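Local coordinates for protein (endonuclease) (PDB 1BYS) that is an endonuclease of the PLD-like superfamily, a two-subunit protein in which each chain folds around a mixed beta sheet flanked by helices, at residues 3-8 with 128-133; 33-38 with 92-97. All blocks are in the same frame, centred on the assembly; numbering follows the deposited sequence.

How the contacts relate
Contacts 1 and 2 reach the same mixed sheet at different places. Contact 1 joins strand 4-10, an outermost strand within the chain, to the end of strand 122-128 and the start of helix 131-146. Contact 2 lies deeper, where strand 29-34 meets the loop that leads into strand 97-100. Their centres are 20 Å apart, and their nearest atoms are about 8 Å apart. Along the chain, contact 2 is nested inside the loop closed by contact 1. One contact thus ties the N-terminal edge of the sheet, while the other forms part of the tungstate site, beside the loop that leads into a central strand. Both also touch the second subunit.

Contact 1 (3-8 with 128-133); sequences PSVQVG and WNMPKL
Trp128 and Gln6 meet through a side-chain hydrogen bond, from Trp128 NE1 to Gln6 OE1 at 2.9 Å. The donor lies in the plane of the Gln6 carbonyl, on a lone pair, but the N-H points somewhat off line, at 136°. OE1 lies at the edge of the indole, somewhat out of its plane, and the amide and ring planes are 25° apart. The Gln6 chain is extended beyond CG, which carries its amide out to the pyrrole nitrogen.

Ser4 stands next to this pair. Its OG is 3.6 Å from CD1 of Trp128, a van der Waals approach that is oblique to the ring. A chi1 of 73° places OG between the backbone N and the carbonyl carbon, beside the indole.

The backbones hold these side chains in register. Ser4 and Trp128 form an antiparallel hydrogen-bonded pair, with Trp128 N donating to Ser4 O at 2.8 Å. The return bond, Ser4 N to Trp128 O, is longer at 3.2 Å. Pro3 CA adds a C-H...O contact to Trp128 O, also at 3.2 Å. Beyond it, Pro3 CB packs on Met130 CG at 3.8 Å. Met130 bends at chi2 and lays its methyl CE along Pro3 CB, with Val5 CG2 a looser neighbour.

Met130 is the N-cap residue of helix 131-146. Here an edge-strand pairing runs into a strand-to-helix turn, next to the second subunit. Strand 4-10 continues its pairing with strand 122-128 through Gln6 with Val126 and Gly8 with Ala124. Gln6 and Trp128 also touch helix 14-25, while Val5 and Met130 pack on Met130 and Val5 of the second subunit.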
loop_
_atom_site.group_PDB
_atom_site.type_symbol
_atom_site.label_atom_id
_atom_site.label_comp_id
_atom_site.label_asym_id
_atom_site.label_seq_id
_atom_site.Cartn_x
_atom_site.Cartn_y
_atom_site.Cartn_z
ATOM N N PRO A 3 -10.587 -15.154 -10.741
ATOM C CA PRO A 3 -9.856 -14.082 -10.059
ATOM C C PRO A 3 -9.190 -13.157 -11.077
ATOM O O PRO A 3 -8.735 -13.619 -12.128
ATOM C CB PRO A 3 -8.813 -14.818 -9.206
ATOM C CG PRO A 3 -9.151 -16.278 -9.319
ATOM C CD PRO A 3 -9.932 -16.462 -10.578
ATOM N N SER A 4 -9.151 -11.864 -10.782
ATOM C CA SER A 4 -8.508 -10.904 -11.675
ATOM C C SER A 4 -7.982 -9.732 -10.863
ATOM O O SER A 4 -8.330 -9.577 -9.682
ATOM C CB SER A 4 -9.492 -10.426 -12.760
ATOM O OG SER A 4 -10.459 -9.542 -12.237
ATOM N N VAL A 5 -7.132 -8.922 -11.472
ATOM C CA VAL A 5 -6.583 -7.779 -10.764
ATOM C C VAL A 5 -6.539 -6.515 -11.604
ATOM O O VAL A 5 -6.105 -6.525 -12.758
ATOM C CB VAL A 5 -5.127 -8.047 -10.262
ATOM C CG1 VAL A 5 -4.646 -6.874 -9.435
ATOM C CG2 VAL A 5 -5.061 -9.334 -9.448
ATOM N N GLN A 6 -6.999 -5.421 -11.019
ATOM C CA GLN A 6 -6.965 -4.136 -11.696
ATOM C C GLN A 6 -5.987 -3.267 -10.924
ATOM O O GLN A 6 -5.785 -3.470 -9.725
ATOM C CB GLN A 6 -8.328 -3.472 -11.659
ATOM C CG GLN A 6 -9.281 -3.985 -12.699
ATOM C CD GLN A 6 -10.555 -3.187 -12.676
ATOM O OE1 GLN A 6 -11.453 -3.477 -11.889
ATOM N NE2 GLN A 6 -10.638 -2.153 -13.523
ATOM N N VAL A 7 -5.392 -2.301 -11.601
ATOM C CA VAL A 7 -4.447 -1.398 -10.949
ATOM C C VAL A 7 -4.722 0.029 -11.414
ATOM O O VAL A 7 -5.163 0.255 -12.554
ATOM C CB VAL A 7 -2.967 -1.756 -11.306
ATOM C CG1 VAL A 7 -2.774 -1.688 -12.829
ATOM C CG2 VAL A 7 -2.003 -0.791 -10.596
ATOM N N GLY A 8 -4.472 0.980 -10.526
ATOM C CA GLY A 8 -4.658 2.378 -10.859
ATOM C C GLY A 8 -3.555 3.184 -10.206
ATOM O O GLY A 8 -2.976 2.752 -9.201
ATOM N N TRP A 128 -9.899 -8.913 -7.504
ATOM C CA TRP A 128 -11.265 -9.436 -7.538
ATOM C C TRP A 128 -11.435 -10.943 -7.396
ATOM O O TRP A 128 -10.699 -11.723 -8.000
ATOM C CB TRP A 128 -11.962 -9.043 -8.839
ATOM C CG TRP A 128 -11.989 -7.601 -9.107
ATOM C CD1 TRP A 128 -11.088 -6.885 -9.842
ATOM C CD2 TRP A 128 -13.012 -6.677 -8.710
ATOM N NE1 TRP A 128 -11.491 -5.571 -9.922
ATOM C CE2 TRP A 128 -12.665 -5.423 -9.238
ATOM C CE3 TRP A 128 -14.182 -6.800 -7.952
ATOM C CZ2 TRP A 128 -13.458 -4.284 -9.031
ATOM C CZ3 TRP A 128 -14.960 -5.674 -7.757
ATOM C CH2 TRP A 128 -14.599 -4.436 -8.290
ATOM N N ASN A 129 -12.424 -11.337 -6.600
ATOM C CA ASN A 129 -12.795 -12.738 -6.417
ATOM C C ASN A 129 -11.720 -13.748 -6.024
ATOM O O ASN A 129 -11.404 -14.694 -6.765
ATOM C CB ASN A 129 -13.540 -13.232 -7.671
ATOM C CG ASN A 129 -14.710 -12.329 -8.043
ATOM O OD1 ASN A 129 -14.664 -11.637 -9.046
ATOM N ND2 ASN A 129 -15.755 -12.327 -7.224
ATOM N N MET A 130 -11.164 -13.537 -4.840
ATOM C CA MET A 130 -10.171 -14.434 -4.272
ATOM C C MET A 130 -10.663 -14.582 -2.852
ATOM O O MET A 130 -10.122 -13.963 -1.933
ATOM C CB MET A 130 -8.782 -13.803 -4.276
ATOM C CG MET A 130 -8.144 -13.716 -5.654
ATOM S SD MET A 130 -6.352 -13.857 -5.568
ATOM C CE MET A 130 -5.891 -13.064 -7.083
ATOM N N PRO A 131 -11.719 -15.390 -2.660
ATOM C CA PRO A 131 -12.312 -15.623 -1.336
ATOM C C PRO A 131 -11.274 -15.887 -0.254
ATOM O O PRO A 131 -11.324 -15.285 0.808
ATOM C CB PRO A 131 -13.248 -16.813 -1.567
ATOM C CG PRO A 131 -13.642 -16.689 -3.021
ATOM C CD PRO A 131 -12.408 -16.152 -3.721
ATOM N N LYS A 132 -10.324 -16.772 -0.534
ATOM C CA LYS A 132 -9.289 -17.099 0.447
ATOM C C LYS A 132 -8.464 -15.866 0.858
ATOM O O LYS A 132 -8.144 -15.678 2.036
ATOM C CB LYS A 132 -8.361 -18.176 -0.130
ATOM C CG LYS A 132 -9.095 -19.384 -0.709
ATOM C CD LYS A 132 -9.909 -19.012 -1.967
ATOM C CE LYS A 132 -9.013 -18.563 -3.128
ATOM N NZ LYS A 132 -8.525 -17.175 -3.010
ATOM N N LEU A 133 -8.109 -15.031 -0.116
ATOM C CA LEU A 133 -7.333 -13.829 0.168
ATOM C C LEU A 133 -8.145 -12.832 1.003
ATOM O O LEU A 133 -7.642 -12.281 1.992
ATOM C CB LEU A 133 -6.877 -13.163 -1.138
ATOM C CG LEU A 133 -6.059 -11.876 -0.949
ATOM C CD1 LEU A 133 -4.661 -12.209 -0.400
ATOM C CD2 LEU A 133 -5.971 -11.117 -2.277
#

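Contact 2 (33-38 with 92-97); sequences MAYSFT and IQHDKV. With WO4 (tungstate(VI)ion), chain B.
Ile92 touches the Tyr35 ring with its methyl CG2, which lies 3.5 Å from Tyr35 CE1. The two side chains cross at a slant. Tyr35 reaches this methyl because its CG stands opposite the backbone N, with chi1 at 170°.

Gln93 sends its side chain back toward strand 29-34. Its OE1 lies beside the Ala34 backbone, 3.7 Å from Ala34 O, without a hydrogen bond to it. Its NE2 hydrogen-bonds to Asp87 OD2.

His94 is bound to tungstate. Its NE2 donates to tungstate O2 at 2.6 Å, and that oxygen lies at the edge of the imidazole, near its plane. NE2 is also 2.9 Å from the tungsten, which lies in the ring plane, and thus points at the centre of the anion as well as at O2. The Tyr35 ring is close by, with its plane at 37° to the imidazole. Glu122 of the second subunit makes a weak hydrogen bond to His94 ND1.

Asp95 runs alongside Met33, both side chains pointing the same way. Met33 CE is 3.4 Å from Asp95 OD1. The carboxylate is held by His140 through OD2 and by Ser121 of the second subunit through OD1.

Lys96 curls back. The bends at chi2 and chi4 fold the chain and set NZ over the centre of the His94 ring, 3.3 Å above its plane. NZ donates to His94 O at 2.6 Å and makes a weak bond to tungstate O1. His94 and Lys96 supply the HxK part of the HKD signature of PLD-like proteins.

Val97 closes the segment in an antiparallel hydrogen-bonded pair with Met33. Met33 N to Val97 O is nearly straight, at 172°. This pairing joins strand 29-34 to strand 97-100. Strand 55-61 flanks strand 29-34 on its other side, and Met33 packs against helix 131-146.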
loop_
_atom_site.group_PDB
_atom_site.type_symbol
_atom_site.label_atom_id
_atom_site.label_comp_id
_atom_site.label_asym_id
_atom_site.label_seq_id
_atom_site.Cartn_x
_atom_site.Cartn_y
_atom_site.Cartn_z
ATOM N N MET A 33 -10.145 -0.379 6.365
ATOM C CA MET A 33 -9.083 -0.024 7.304
ATOM C C MET A 33 -8.406 1.180 6.680
ATOM O O MET A 33 -8.041 1.148 5.488
ATOM C CB MET A 33 -8.019 -1.128 7.415
ATOM C CG MET A 33 -8.506 -2.506 7.775
ATOM S SD MET A 33 -7.082 -3.660 7.775
ATOM C CE MET A 33 -6.382 -3.367 9.448
ATOM N N ALA A 34 -8.208 2.243 7.441
ATOM C CA ALA A 34 -7.545 3.410 6.881
ATOM C C ALA A 34 -6.655 4.111 7.877
ATOM O O ALA A 34 -6.879 4.053 9.077
ATOM C CB ALA A 34 -8.575 4.403 6.347
ATOM N N TYR A 35 -5.630 4.770 7.357
ATOM C CA TYR A 35 -4.728 5.573 8.168
ATOM C C TYR A 35 -5.429 6.937 7.981
ATOM O O TYR A 35 -6.520 7.128 8.486
ATOM C CB TYR A 35 -3.319 5.566 7.558
ATOM C CG TYR A 35 -2.366 6.566 8.192
ATOM C CD1 TYR A 35 -2.280 6.707 9.576
ATOM C CD2 TYR A 35 -1.576 7.382 7.402
ATOM C CE1 TYR A 35 -1.431 7.641 10.155
ATOM C CE2 TYR A 35 -0.723 8.317 7.962
ATOM C CZ TYR A 35 -0.643 8.450 9.340
ATOM O OH TYR A 35 0.251 9.364 9.896
ATOM N N SER A 36 -4.836 7.869 7.248
ATOM C CA SER A 36 -5.533 9.136 7.009
ATOM C C SER A 36 -6.950 8.850 6.439
ATOM O O SER A 36 -7.101 8.065 5.501
ATOM C CB SER A 36 -4.739 9.975 6.009
ATOM O OG SER A 36 -3.425 10.166 6.489
ATOM N N PHE A 37 -7.971 9.496 6.987
ATOM C CA PHE A 37 -9.348 9.272 6.545
ATOM C C PHE A 37 -10.000 10.638 6.258
ATOM O O PHE A 37 -10.672 11.209 7.123
ATOM C CB PHE A 37 -10.079 8.540 7.673
ATOM C CG PHE A 37 -11.395 7.915 7.278
ATOM C CD1 PHE A 37 -11.442 6.899 6.350
ATOM C CD2 PHE A 37 -12.570 8.301 7.913
ATOM C CE1 PHE A 37 -12.627 6.256 6.059
ATOM C CE2 PHE A 37 -13.758 7.679 7.639
ATOM C CZ PHE A 37 -13.794 6.644 6.705
ATOM N N THR A 38 -9.830 11.152 5.041
ATOM C CA THR A 38 -10.359 12.471 4.756
ATOM C C THR A 38 -10.975 12.769 3.394
ATOM O O THR A 38 -11.684 13.754 3.264
ATOM C CB THR A 38 -9.268 13.508 4.939
ATOM O OG1 THR A 38 -8.310 13.333 3.888
ATOM C CG2 THR A 38 -8.575 13.347 6.271
ATOM N N ILE A 92 0.940 3.249 14.482
ATOM C CA ILE A 92 0.216 3.622 13.277
ATOM C C ILE A 92 -0.522 2.433 12.667
ATOM O O ILE A 92 0.112 1.430 12.268
ATOM C CB ILE A 92 1.120 4.176 12.135
ATOM C CG1 ILE A 92 2.045 5.285 12.631
ATOM C CG2 ILE A 92 0.226 4.734 11.022
ATOM C CD1 ILE A 92 2.876 5.859 11.522
ATOM N N GLN A 93 -1.853 2.506 12.622
ATOM C CA GLN A 93 -2.609 1.463 11.952
ATOM C C GLN A 93 -2.441 2.028 10.547
ATOM O O GLN A 93 -3.185 2.935 10.135
ATOM C CB GLN A 93 -4.083 1.454 12.350
ATOM C CG GLN A 93 -4.800 0.215 11.802
ATOM C CD GLN A 93 -6.322 0.359 11.762
ATOM O OE1 GLN A 93 -6.895 0.819 10.781
ATOM N NE2 GLN A 93 -6.979 -0.050 12.832
ATOM N N HIS A 94 -1.445 1.500 9.836
ATOM C CA HIS A 94 -1.051 1.976 8.512
ATOM C C HIS A 94 -1.722 1.441 7.231
ATOM O O HIS A 94 -1.508 1.994 6.162
ATOM C CB HIS A 94 0.465 1.814 8.407
ATOM C CG HIS A 94 1.105 2.722 7.411
ATOM N ND1 HIS A 94 1.537 2.291 6.173
ATOM C CD2 HIS A 94 1.369 4.049 7.461
ATOM C CE1 HIS A 94 2.042 3.310 5.501
ATOM N NE2 HIS A 94 1.950 4.386 6.265
ATOM N N ASP A 95 -2.510 0.381 7.339
ATOM C CA ASP A 95 -3.216 -0.204 6.184
ATOM C C ASP A 95 -4.160 0.751 5.447
ATOM O O ASP A 95 -4.797 1.607 6.074
ATOM C CB ASP A 95 -4.054 -1.422 6.623
ATOM C CG ASP A 95 -3.284 -2.380 7.526
ATOM O OD1 ASP A 95 -3.235 -2.150 8.760
ATOM O OD2 ASP A 95 -2.737 -3.369 6.999
ATOM N N LYS A 96 -4.235 0.607 4.124
ATOM C CA LYS A 96 -5.140 1.387 3.272
ATOM C C LYS A 96 -5.812 0.261 2.519
ATOM O O LYS A 96 -5.418 -0.088 1.403
ATOM C CB LYS A 96 -4.380 2.271 2.289
ATOM C CG LYS A 96 -3.400 3.217 2.932
ATOM C CD LYS A 96 -1.984 2.609 2.857
ATOM C CE LYS A 96 -0.943 3.655 3.201
ATOM N NZ LYS A 96 -1.068 4.083 4.633
ATOM N N VAL A 97 -6.837 -0.300 3.141
ATOM C CA VAL A 97 -7.502 -1.472 2.604
ATOM C C VAL A 97 -9.019 -1.435 2.591
ATOM O O VAL A 97 -9.642 -0.932 3.530
ATOM C CB VAL A 97 -7.099 -2.698 3.449
ATOM C CG1 VAL A 97 -8.010 -3.882 3.132
ATOM C CG2 VAL A 97 -5.648 -3.035 3.225
HETATM W W WO4 B . 2.495 6.828 4.720
HETATM O O1 WO4 B . 1.131 6.490 4.346
HETATM O O2 WO4 B . 2.629 6.845 6.236
#